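Fatty acid biosynthesis transcriptional regulator (Streptococcus pneumoniae, PDB 6JBX) probably acts as a DNA-binding transcription factor of the MarR family that represses the pneumococcal fatty acid synthesis pathway with acyl-ACP as co-repressor. Local coordinates at residues I49-K54 and K65-T70. Numbering follows the deposited sequence.
Sequences IDVIGK and KELMVT. With nucleotides of chain C.
Val51 of helix 43-54 packs against Glu66 and Leu67 at the end of helix 60-67, a small apolar surface contact within the winged helix-turn-helix domain of this MarR-family repressor. Helix 60-67, the turn after it and helix 71-84 form the helix-turn-helix, with 71-84 as the recognition helix. The CG2 methyl of Val51 does most of the touching: the aliphatic CG of Glu66 lies 3.6 Å from it, and CD2 of Leu67 3.8 Å. With its CG anti to the backbone N (chi1 177°), Glu66 lays its methylene against the valine, and a bend at chi2 carries the carboxylate past it, leaving Glu66 OE2 6.8 Å from Lys54 NZ, opposite charges not in contact. Lys54 NZ pairs instead within its own helix with OD2 of Asp50 at 2.9 Å, on the syn side but 26° out of the carboxylate plane. Next to Val51, Ile52 faces the interior, on Leu78 of the recognition helix and Leu101 and Leu103 of the wing.

Helix 60-67 ends at Leu67; Met68, with positive phi, is the first residue to leave it, and the turn leads on to Thr70, the N-cap of helix 71-84, at the backbone phosphate of DC15 of chain C. Val69 O accepts a hydrogen bond from Ser64 OG. Thr70 N donates a nearly straight bond (170°) to OP2 at 2.8 Å, and Thr70 OG1 adds a weak one at 3.4 Å.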
loop_
_atom_site.group_PDB
_atom_site.type_symbol
_atom_site.label_atom_id
_atom_site.label_comp_id
_atom_site.label_asym_id
_atom_site.label_seq_id
_atom_site.Cartn_x
_atom_site.Cartn_y
_atom_site.Cartn_z
ATOM N N ILE A 49 -2.458 -10.976 -12.209
ATOM C CA ILE A 49 -1.631 -11.344 -13.350
ATOM C C ILE A 49 -0.267 -11.856 -12.862
ATOM O O ILE A 49 0.298 -12.817 -13.422
ATOM C CB ILE A 49 -1.499 -10.181 -14.346
ATOM C CG1 ILE A 49 -2.831 -9.924 -15.060
ATOM C CG2 ILE A 49 -0.372 -10.418 -15.333
ATOM C CD1 ILE A 49 -2.787 -8.803 -16.054
ATOM N N ASP A 50 0.259 -11.203 -11.848
ATOM C CA ASP A 50 1.598 -11.461 -11.294
ATOM C C ASP A 50 1.671 -12.877 -10.703
ATOM O O ASP A 50 2.586 -13.626 -10.999
ATOM C CB ASP A 50 1.903 -10.414 -10.213
ATOM C CG ASP A 50 3.337 -10.418 -9.745
ATOM O OD1 ASP A 50 4.234 -10.467 -10.620
ATOM O OD2 ASP A 50 3.534 -10.406 -8.505
ATOM N N VAL A 51 0.690 -13.238 -9.906
ATOM C CA VAL A 51 0.636 -14.576 -9.344
ATOM C C VAL A 51 0.643 -15.610 -10.487
ATOM O O VAL A 51 1.417 -16.574 -10.456
ATOM C CB VAL A 51 -0.598 -14.747 -8.443
ATOM C CG1 VAL A 51 -0.794 -16.197 -8.036
ATOM C CG2 VAL A 51 -0.526 -13.854 -7.214
ATOM N N ILE A 52 -0.220 -15.427 -11.492
ATOM C CA ILE A 52 -0.354 -16.422 -12.559
ATOM C C ILE A 52 0.953 -16.477 -13.357
ATOM O O ILE A 52 1.398 -17.546 -13.753
ATOM C CB ILE A 52 -1.575 -16.121 -13.450
ATOM C CG1 ILE A 52 -2.860 -16.058 -12.627
ATOM C CG2 ILE A 52 -1.696 -17.139 -14.590
ATOM C CD1 ILE A 52 -4.073 -15.561 -13.388
ATOM N N GLY A 53 1.594 -15.340 -13.580
ATOM C CA GLY A 53 2.807 -15.334 -14.422
ATOM C C GLY A 53 3.990 -16.029 -13.748
ATOM O O GLY A 53 4.776 -16.733 -14.398
ATOM N N LYS A 54 4.096 -15.872 -12.441
ATOM C CA LYS A 54 5.179 -16.490 -11.667
ATOM C C LYS A 54 4.945 -18.004 -11.548
ATOM O O LYS A 54 5.899 -18.758 -11.421
ATOM C CB LYS A 54 5.264 -15.876 -10.263
ATOM C CG LYS A 54 5.919 -14.506 -10.182
ATOM C CD LYS A 54 5.720 -13.846 -8.826
ATOM C CE LYS A 54 6.445 -12.522 -8.681
ATOM N NZ LYS A 54 5.915 -11.751 -7.526
ATOM N N LYS A 65 -5.372 -17.858 -1.844
ATOM C CA LYS A 65 -4.501 -17.935 -0.678
ATOM C C LYS A 65 -3.343 -16.946 -0.835
ATOM O O LYS A 65 -2.954 -16.276 0.117
ATOM C CB LYS A 65 -3.966 -19.362 -0.509
ATOM C CG LYS A 65 -5.012 -20.397 -0.118
ATOM C CD LYS A 65 -4.461 -21.803 -0.005
ATOM C CE LYS A 65 -5.545 -22.847 0.176
ATOM N NZ LYS A 65 -5.412 -23.931 -0.827
ATOM N N GLU A 66 -2.787 -16.868 -2.033
ATOM C CA GLU A 66 -1.640 -16.019 -2.267
ATOM C C GLU A 66 -2.028 -14.533 -2.129
ATOM O O GLU A 66 -1.187 -13.712 -1.753
ATOM C CB GLU A 66 -1.053 -16.355 -3.636
ATOM C CG GLU A 66 0.116 -15.476 -4.041
ATOM C CD GLU A 66 1.356 -15.576 -3.169
ATOM O OE1 GLU A 66 1.816 -16.713 -2.934
ATOM O OE2 GLU A 66 1.871 -14.511 -2.744
ATOM N N LEU A 67 -3.277 -14.169 -2.435
ATOM C CA LEU A 67 -3.679 -12.738 -2.435
ATOM C C LEU A 67 -4.472 -12.409 -1.167
ATOM O O LEU A 67 -4.741 -11.255 -0.918
ATOM C CB LEU A 67 -4.536 -12.415 -3.669
ATOM C CG LEU A 67 -3.829 -12.394 -5.027
ATOM C CD1 LEU A 67 -4.781 -11.927 -6.108
ATOM C CD2 LEU A 67 -2.579 -11.535 -5.024
ATOM N N MET A 68 -4.883 -13.417 -0.409
ATOM C CA MET A 68 -5.578 -13.193 0.846
ATOM C C MET A 68 -6.909 -12.477 0.569
ATOM O O MET A 68 -7.243 -11.501 1.207
ATOM C CB MET A 68 -4.703 -12.386 1.820
ATOM C CG MET A 68 -3.285 -12.956 2.009
ATOM S SD MET A 68 -2.115 -11.832 2.864
ATOM C CE MET A 68 -1.001 -11.414 1.520
ATOM N N VAL A 69 -7.651 -12.968 -0.418
ATOM C CA VAL A 69 -9.050 -12.582 -0.642
ATOM C C VAL A 69 -9.817 -13.864 -0.912
ATOM O O VAL A 69 -9.210 -14.872 -1.230
ATOM C CB VAL A 69 -9.237 -11.598 -1.815
ATOM C CG1 VAL A 69 -8.399 -10.339 -1.640
ATOM C CG2 VAL A 69 -8.923 -12.245 -3.157
ATOM N N THR A 70 -11.133 -13.780 -0.856
ATOM C CA THR A 70 -11.939 -14.950 -0.978
ATOM C C THR A 70 -12.005 -15.397 -2.433
ATOM O O THR A 70 -11.634 -14.667 -3.334
ATOM C CB THR A 70 -13.370 -14.739 -0.492
ATOM O OG1 THR A 70 -14.093 -14.055 -1.519
ATOM C CG2 THR A 70 -13.414 -13.990 0.811
ATOM P P DC C 15 -12.209 -10.387 0.439
ATOM O OP1 DC C 15 -11.130 -10.645 1.408
ATOM O OP2 DC C 15 -12.334 -11.201 -0.798
ATOM O "O5'" DC C 15 -13.677 -10.497 1.015
ATOM C "C5'" DC C 15 -13.979 -9.776 2.210
ATOM C "C4'" DC C 15 -15.410 -10.045 2.590
ATOM O "O4'" DC C 15 -16.261 -9.685 1.486
ATOM C "C3'" DC C 15 -15.689 -11.515 2.881
ATOM O "O3'" DC C 15 -16.512 -11.614 4.040
ATOM C "C2'" DC C 15 -16.443 -11.994 1.659
ATOM C "C1'" DC C 15 -17.151 -10.737 1.191
ATOM N N1 DC C 15 -17.431 -10.700 -0.257
ATOM C C2 DC C 15 -18.689 -10.285 -0.692
ATOM O O2 DC C 15 -19.533 -9.962 0.150
ATOM N N3 DC C 15 -18.960 -10.269 -2.018
ATOM C C4 DC C 15 -18.015 -10.622 -2.895
ATOM N N4 DC C 15 -18.321 -10.594 -4.193
ATOM C C5 DC C 15 -16.722 -11.041 -2.477
ATOM C C6 DC C 15 -16.476 -11.072 -1.162
#